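Local coordinates for small TOPRIM domain protein (Geobacillus stearothermophilus, PDB 2FCJ) that is of unknown function but carries a Toprim domain, the fold that in topoisomerases and primases binds magnesium for reactions on nucleic acids, at residues V53-D58 and K65-F70; L80-A85 and I94-Q99. One frame throughout, in Å; residues are numbered along the deposited sequence. Where two conformers were deposited one is given.

Interaction 1: V53-D58 and K65-F70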
loop_
_atom_site.group_PDB
_atom_site.type_symbol
_atom_site.label_atom_id
_atom_site.label_comp_id
_atom_site.label_asym_id
_atom_site.label_seq_id
_atom_site.Cartn_x
_atom_site.Cartn_y
_atom_site.Cartn_z
ATOM N N VAL A 53 8.955 -2.316 -1.835
ATOM C CA VAL A 53 7.543 -2.687 -1.904
ATOM C C VAL A 53 6.912 -2.595 -0.518
ATOM O O VAL A 53 7.515 -3.008 0.481
ATOM C CB VAL A 53 7.383 -4.125 -2.432
ATOM C CG1 VAL A 53 5.918 -4.500 -2.548
ATOM C CG2 VAL A 53 8.074 -4.293 -3.772
ATOM N N TYR A 54 5.676 -2.089 -0.489
ATOM C CA TYR A 54 4.917 -1.863 0.734
ATOM C C TYR A 54 3.529 -2.430 0.534
ATOM O O TYR A 54 2.975 -2.350 -0.569
ATOM C CB TYR A 54 4.794 -0.371 1.028
ATOM C CG TYR A 54 6.128 0.328 1.183
ATOM C CD1 TYR A 54 6.672 0.549 2.432
ATOM C CD2 TYR A 54 6.866 0.709 0.076
ATOM C CE1 TYR A 54 7.904 1.185 2.571
ATOM C CE2 TYR A 54 8.088 1.349 0.213
ATOM C CZ TYR A 54 8.593 1.569 1.459
ATOM O OH TYR A 54 9.808 2.212 1.581
ATOM N N LEU A 55 2.961 -2.967 1.600
ATOM C CA LEU A 55 1.566 -3.394 1.633
ATOM C C LEU A 55 0.797 -2.552 2.649
ATOM O O LEU A 55 1.152 -2.516 3.836
ATOM C CB LEU A 55 1.477 -4.871 2.036
ATOM C CG LEU A 55 0.059 -5.388 2.232
ATOM C CD1 LEU A 55 -0.723 -5.460 0.938
ATOM C CD2 LEU A 55 0.103 -6.745 2.908
ATOM N N LEU A 56 -0.266 -1.905 2.180
ATOM C CA LEU A 56 -1.149 -1.088 3.015
ATOM C C LEU A 56 -2.561 -1.669 3.007
ATOM O O LEU A 56 -3.276 -1.527 2.017
ATOM C CB LEU A 56 -1.171 0.360 2.508
ATOM C CG LEU A 56 -2.123 1.325 3.235
ATOM C CD1 LEU A 56 -1.740 1.494 4.704
ATOM C CD2 LEU A 56 -2.205 2.668 2.519
ATOM N N ALA A 57 -2.931 -2.364 4.082
ATOM C CA ALA A 57 -4.191 -3.084 4.139
ATOM C C ALA A 57 -5.029 -2.518 5.267
ATOM O O ALA A 57 -4.495 -1.941 6.218
ATOM C CB ALA A 57 -3.943 -4.569 4.385
ATOM N N ASP A 58 -6.330 -2.773 5.226
ATOM C CA ASP A 58 -7.223 -2.326 6.272
ATOM C C ASP A 58 -6.858 -3.003 7.582
ATOM O O ASP A 58 -6.472 -4.175 7.617
ATOM C CB ASP A 58 -8.670 -2.652 5.898
ATOM C CG ASP A 58 -9.136 -1.894 4.669
ATOM O OD1 ASP A 58 -8.679 -0.753 4.448
ATOM O OD2 ASP A 58 -10.030 -2.412 3.966
ATOM N N LYS A 65 -6.092 -11.055 6.685
ATOM C CA LYS A 65 -5.966 -12.215 5.803
ATOM C C LYS A 65 -4.943 -11.958 4.692
ATOM O O LYS A 65 -4.129 -12.819 4.340
ATOM C CB LYS A 65 -7.321 -12.546 5.176
ATOM C CG LYS A 65 -7.335 -13.808 4.332
ATOM C CD LYS A 65 -8.746 -14.389 4.237
ATOM C CE LYS A 65 -9.554 -13.685 3.147
ATOM N NZ LYS A 65 -10.727 -14.501 2.697
ATOM N N LEU A 66 -5.030 -10.781 4.090
ATOM C CA LEU A 66 -4.098 -10.398 3.055
ATOM C C LEU A 66 -2.692 -10.252 3.621
ATOM O O LEU A 66 -1.736 -10.748 3.047
ATOM C CB LEU A 66 -4.562 -9.092 2.425
ATOM C CG LEU A 66 -3.825 -8.655 1.164
ATOM C CD1 LEU A 66 -3.992 -9.699 0.055
ATOM C CD2 LEU A 66 -4.370 -7.311 0.698
ATOM N N ARG A 67 -2.577 -9.663 4.800
ATOM C CA ARG A 67 -1.255 -9.578 5.417
ATOM C C ARG A 67 -0.661 -10.955 5.669
ATOM O O ARG A 67 0.538 -11.171 5.454
ATOM C CB ARG A 67 -1.292 -8.802 6.724
ATOM C CG ARG A 67 -1.566 -7.335 6.541
ATOM C CD ARG A 67 -1.223 -6.599 7.801
ATOM N NE ARG A 67 -1.746 -5.247 7.760
ATOM C CZ ARG A 67 -1.163 -4.249 7.102
ATOM N NH1 ARG A 67 -0.016 -4.450 6.463
ATOM N NH2 ARG A 67 -1.716 -3.041 7.113
ATOM N N ARG A 68 -1.479 -11.888 6.135
ATOM C CA ARG A 68 -1.001 -13.223 6.428
ATOM C C ARG A 68 -0.505 -13.913 5.162
ATOM O O ARG A 68 0.543 -14.565 5.167
ATOM C CB ARG A 68 -2.110 -14.049 7.071
ATOM C CG ARG A 68 -1.600 -15.398 7.546
ATOM C CD ARG A 68 -2.650 -16.140 8.335
ATOM N NE ARG A 68 -3.924 -16.112 7.633
ATOM C CZ ARG A 68 -5.105 -16.284 8.213
ATOM N NH1 ARG A 68 -5.186 -16.543 9.513
ATOM N NH2 ARG A 68 -6.205 -16.233 7.480
ATOM N N GLN A 69 -1.246 -13.735 4.070
ATOM C CA GLN A 69 -0.835 -14.297 2.789
ATOM C C GLN A 69 0.511 -13.714 2.368
ATOM O O GLN A 69 1.394 -14.432 1.880
ATOM C CB GLN A 69 -1.886 -14.013 1.729
ATOM C CG GLN A 69 -1.604 -14.727 0.441
ATOM C CD GLN A 69 -2.557 -14.338 -0.644
ATOM O OE1 GLN A 69 -3.207 -13.288 -0.578
ATOM N NE2 GLN A 69 -2.638 -15.175 -1.674
ATOM N N PHE A 70 0.655 -12.404 2.521
ATOM C CA PHE A 70 1.903 -11.752 2.155
ATOM C C PHE A 70 3.081 -12.222 2.999
ATOM O O PHE A 70 4.195 -12.330 2.501
ATOM C CB PHE A 70 1.780 -10.223 2.206
ATOM C CG PHE A 70 1.292 -9.608 0.912
ATOM C CD1 PHE A 70 0.016 -9.852 0.439
ATOM C CD2 PHE A 70 2.125 -8.816 0.140
ATOM C CE1 PHE A 70 -0.432 -9.287 -0.765
ATOM C CE2 PHE A 70 1.678 -8.251 -1.054
ATOM C CZ PHE A 70 0.403 -8.495 -1.498
HETATM O O HOH W 1 -3.431 -1.101 8.618
HETATM O O HOH W 2 -4.271 -5.509 8.981
#

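Interaction 2: L80-A85 and I94-Q99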
loop_
_atom_site.group_PDB
_atom_site.type_symbol
_atom_site.label_atom_id
_atom_site.label_comp_id
_atom_site.label_asym_id
_atom_site.label_seq_id
_atom_site.Cartn_x
_atom_site.Cartn_y
_atom_site.Cartn_z
ATOM N N LEU A 80 2.692 -1.542 6.004
ATOM C CA LEU A 80 2.315 -0.230 6.519
ATOM C C LEU A 80 0.942 -0.322 7.138
ATOM O O LEU A 80 0.111 -1.122 6.712
ATOM C CB LEU A 80 2.263 0.781 5.380
ATOM C CG LEU A 80 3.598 1.028 4.685
ATOM C CD1 LEU A 80 3.430 2.087 3.615
ATOM C CD2 LEU A 80 4.634 1.454 5.712
ATOM N N TYR A 81 0.713 0.473 8.175
ATOM C CA TYR A 81 -0.482 0.335 8.983
ATOM C C TYR A 81 -1.073 1.715 9.167
ATOM O O TYR A 81 -0.355 2.665 9.481
ATOM C CB TYR A 81 -0.134 -0.250 10.357
ATOM C CG TYR A 81 0.507 -1.617 10.316
ATOM C CD1 TYR A 81 -0.267 -2.770 10.319
ATOM C CD2 TYR A 81 1.889 -1.757 10.300
ATOM C CE1 TYR A 81 0.319 -4.021 10.299
ATOM C CE2 TYR A 81 2.477 -3.001 10.221
ATOM C CZ TYR A 81 1.694 -4.123 10.230
ATOM O OH TYR A 81 2.298 -5.363 10.216
ATOM N N ILE A 82 -2.359 1.850 8.906
ATOM C CA ILE A 82 -3.100 2.941 9.493
ATOM C C ILE A 82 -3.421 2.657 10.955
ATOM O O ILE A 82 -3.291 1.525 11.437
ATOM C CB ILE A 82 -4.378 3.271 8.716
ATOM C CG1 ILE A 82 -5.288 2.051 8.630
ATOM C CG2 ILE A 82 -4.045 3.796 7.317
ATOM C CD1 ILE A 82 -6.732 2.425 8.465
ATOM N N ASP A 83 -3.779 3.713 11.668
ATOM C CA ASP A 83 -4.155 3.603 13.071
ATOM C C ASP A 83 -5.378 2.707 13.079
ATOM O O ASP A 83 -6.368 3.012 12.418
ATOM C CB ASP A 83 -4.516 5.006 13.569
ATOM C CG ASP A 83 -4.842 5.062 15.064
ATOM O OD1 ASP A 83 -5.118 4.017 15.684
ATOM O OD2 ASP A 83 -4.904 6.197 15.597
ATOM N N ARG A 84 -5.330 1.618 13.837
ATOM C CA ARG A 84 -6.456 0.692 13.807
ATOM C C ARG A 84 -7.717 1.366 14.365
ATOM O O ARG A 84 -8.828 0.851 14.198
ATOM C CB ARG A 84 -6.133 -0.619 14.530
ATOM C CG ARG A 84 -5.866 -0.452 16.011
ATOM C CD ARG A 84 -5.376 -1.742 16.665
ATOM N NE ARG A 84 -3.995 -2.072 16.333
ATOM C CZ ARG A 84 -2.937 -1.637 17.016
ATOM N NH1 ARG A 84 -3.090 -0.813 18.042
ATOM N NH2 ARG A 84 -1.716 -2.017 16.661
ATOM N N ALA A 85 -7.559 2.575 14.904
ATOM C CA ALA A 85 -8.698 3.385 15.341
ATOM C C ALA A 85 -9.501 3.988 14.191
ATOM O O ALA A 85 -10.641 4.417 14.374
ATOM C CB ALA A 85 -8.244 4.476 16.316
ATOM N N ILE A 94 -7.569 12.022 4.854
ATOM C CA ILE A 94 -6.475 12.210 3.917
ATOM C C ILE A 94 -5.158 12.554 4.623
ATOM O O ILE A 94 -4.106 12.019 4.276
ATOM C CB ILE A 94 -6.847 13.237 2.827
ATOM C CG1 ILE A 94 -7.955 12.668 1.924
ATOM C CG2 ILE A 94 -5.633 13.581 1.985
ATOM C CD1 ILE A 94 -8.388 13.599 0.792
ATOM N N TRP A 95 -5.207 13.402 5.639
ATOM C CA TRP A 95 -3.986 13.820 6.306
ATOM C C TRP A 95 -3.341 12.645 7.035
ATOM O O TRP A 95 -2.116 12.591 7.143
ATOM C CB TRP A 95 -4.228 15.032 7.239
ATOM C CG TRP A 95 -5.130 14.751 8.358
ATOM C CD1 TRP A 95 -6.467 14.982 8.403
ATOM C CD2 TRP A 95 -4.784 14.095 9.575
ATOM N NE1 TRP A 95 -6.974 14.552 9.600
ATOM C CE2 TRP A 95 -5.957 14.011 10.343
ATOM C CE3 TRP A 95 -3.586 13.626 10.119
ATOM C CZ2 TRP A 95 -5.984 13.419 11.599
ATOM C CZ3 TRP A 95 -3.607 13.067 11.390
ATOM C CH2 TRP A 95 -4.800 12.970 12.110
ATOM N N HIS A 96 -4.147 11.698 7.515
ATOM C CA HIS A 96 -3.605 10.567 8.266
ATOM C C HIS A 96 -2.890 9.633 7.292
ATOM O O HIS A 96 -1.768 9.208 7.543
ATOM C CB HIS A 96 -4.690 9.807 9.066
ATOM C CG HIS A 96 -4.192 8.542 9.697
ATOM N ND1 HIS A 96 -3.283 8.530 10.737
ATOM C CD2 HIS A 96 -4.510 7.249 9.468
ATOM C CE1 HIS A 96 -3.053 7.280 11.107
ATOM N NE2 HIS A 96 -3.777 6.482 10.346
ATOM N N LEU A 97 -3.526 9.326 6.168
ATOM C CA LEU A 97 -2.896 8.502 5.144
ATOM C C LEU A 97 -1.601 9.156 4.690
ATOM O O LEU A 97 -0.556 8.499 4.563
ATOM C CB LEU A 97 -3.854 8.379 3.977
ATOM C CG LEU A 97 -3.372 7.543 2.803
ATOM C CD1 LEU A 97 -2.961 6.145 3.253
ATOM C CD2 LEU A 97 -4.436 7.478 1.706
ATOM N N ALA A 98 -1.642 10.464 4.465
ATOM C CA ALA A 98 -0.444 11.189 4.074
ATOM C C ALA A 98 0.665 11.038 5.118
ATOM O O ALA A 98 1.824 10.828 4.760
ATOM C CB ALA A 98 -0.765 12.656 3.835
ATOM N N GLN A 99 0.320 11.128 6.403
ATOM C CA GLN A 99 1.321 10.980 7.453
ATOM C C GLN A 99 1.875 9.556 7.550
ATOM O O GLN A 99 3.070 9.378 7.814
ATOM C CB GLN A 99 0.758 11.446 8.794
ATOM C CG GLN A 99 0.536 12.959 8.838
ATOM C CD GLN A 99 0.314 13.486 10.229
ATOM O OE1 GLN A 99 0.254 12.718 11.197
ATOM N NE2 GLN A 99 0.099 14.795 10.339
#

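Interaction 1: V53-D58 and K65-F70
Through Leu-55 and Ala-57, strand 53-56 and the loop that follows it meet Leu-66, Arg-67 and Phe-70 of helix 65-70, which runs nearly antiparallel to the strand at 153°, the two axes 9.9 Å apart. Leu-55 is at the centre of the apolar part. Its CG stands anti to the backbone N (chi1 174°), which sends both methyls out to the helix. Leu-55 CD2 sits over one face of the Phe-70 ring in a CH-pi contact, 4.0 Å from the ring centroid, displaced toward the CG of that ring. Leu-55 CD1 lies nearer the CZ end of the same ring and also meets Leu-66 CD2 at 4.1 Å. Ile-9 and Leu-41 pack around Phe-70 as well. Strand and helix are the first two elements of a beta-alpha-beta crossover in the Toprim sheet, completed by strand 78-80. Asp-58 begins the Asp-x-Asp motif that follows this strand and in related Toprim enzymes binds metal; here its OD1 accepts a bond from Val-89 N. Arg-67 starts from the flank of the helix, and its chain, extended from CG to NE, carries the guanidinium back to the strand end. The methyl of Ala-57 covers one face of the group, CB 3.8 Å from Arg-67 NH2. At the edge, NH1 of Arg-67 makes a weak bond to Leu-55 O (3.5 Å), whereas the strongest partner of NH2 is Leu-80 O on the neighbouring strand. Two waters further fix the group's rotation: one, 3.0 Å from Arg-67 NH2, also binds Ala-57 O, and the other, in the guanidinium plane 2.8 Å from Arg-67 NE, reaches Asp-58 O.

Interaction 2: L80-A85 and I94-Q99
His-96 NE2 accepts the backbone N-H of Asp-83 at 3.1 Å (N to NE2), an almost perfectly straight bond (179°), while the CB atoms of Ile-82 and Asp-83 crowd the same nitrogen. The contact ties the loop leaving the last strand of the parallel Toprim sheet, 78-80, to the first turns of helix 94-103, the helix that follows that loop. The donor lies close to the imidazole plane, so the ring presents its edge to the loop backbone rather than a face. With CG anti to the backbone N (chi1 172°), the imidazole spans the distance between helix and loop, whose nearest CA atoms, those of Ile-82 and Leu-97, are 7.1 Å apart. Tyr-86 meets the ring with its plane inclined at about 45°. A leucine in place of His-96 would probably leave the N-H of Asp-83 without its acceptor and the loop less firmly tied to the helix. Asp-83 brings its CB to 3.6 Å from His-96 NE2, but its carboxylate is turned elsewhere, Asp-83 OD2 staying 5.4 Å from His-96 NE2. Ala-85 has two conformers; in one of them Asp-83 OD1 accepts from Ala-85 N at 2.9 Å, from above the carboxylate plane, which fits an Asx turn in the exposed part of the loop but is less certain for that reason. The buried Ile-82 crosses the imidazole at about a right angle; its CG1 branch leads away, whereas Ile-82 CG2 lies 4.1 Å from His-96 CD2.

How the interactions relate
Interactions 1 and 2 lie on opposite sides of the parallel sheet, their centres about 15 Å apart, and are joined through its last two strands. Leu-55 O probably accepts from Leu-80 N (2.8 Å), the edge strand pairing with its neighbour, and Arg-67 NH2 probably donates to Leu-80 O (2.7 Å), so one arginine of interaction 1 also holds the start of segment 80-85. Successive residues of strand 53-56 serve the two sides: Leu-55 faces helix 65-70, whereas CD2 of Leu-56 packs against CD1 of Leu-97 at 3.6 Å. The strand that both sides touch leads into the Asp-x-Asp motif, which by analogy with relatives is probably a metal site.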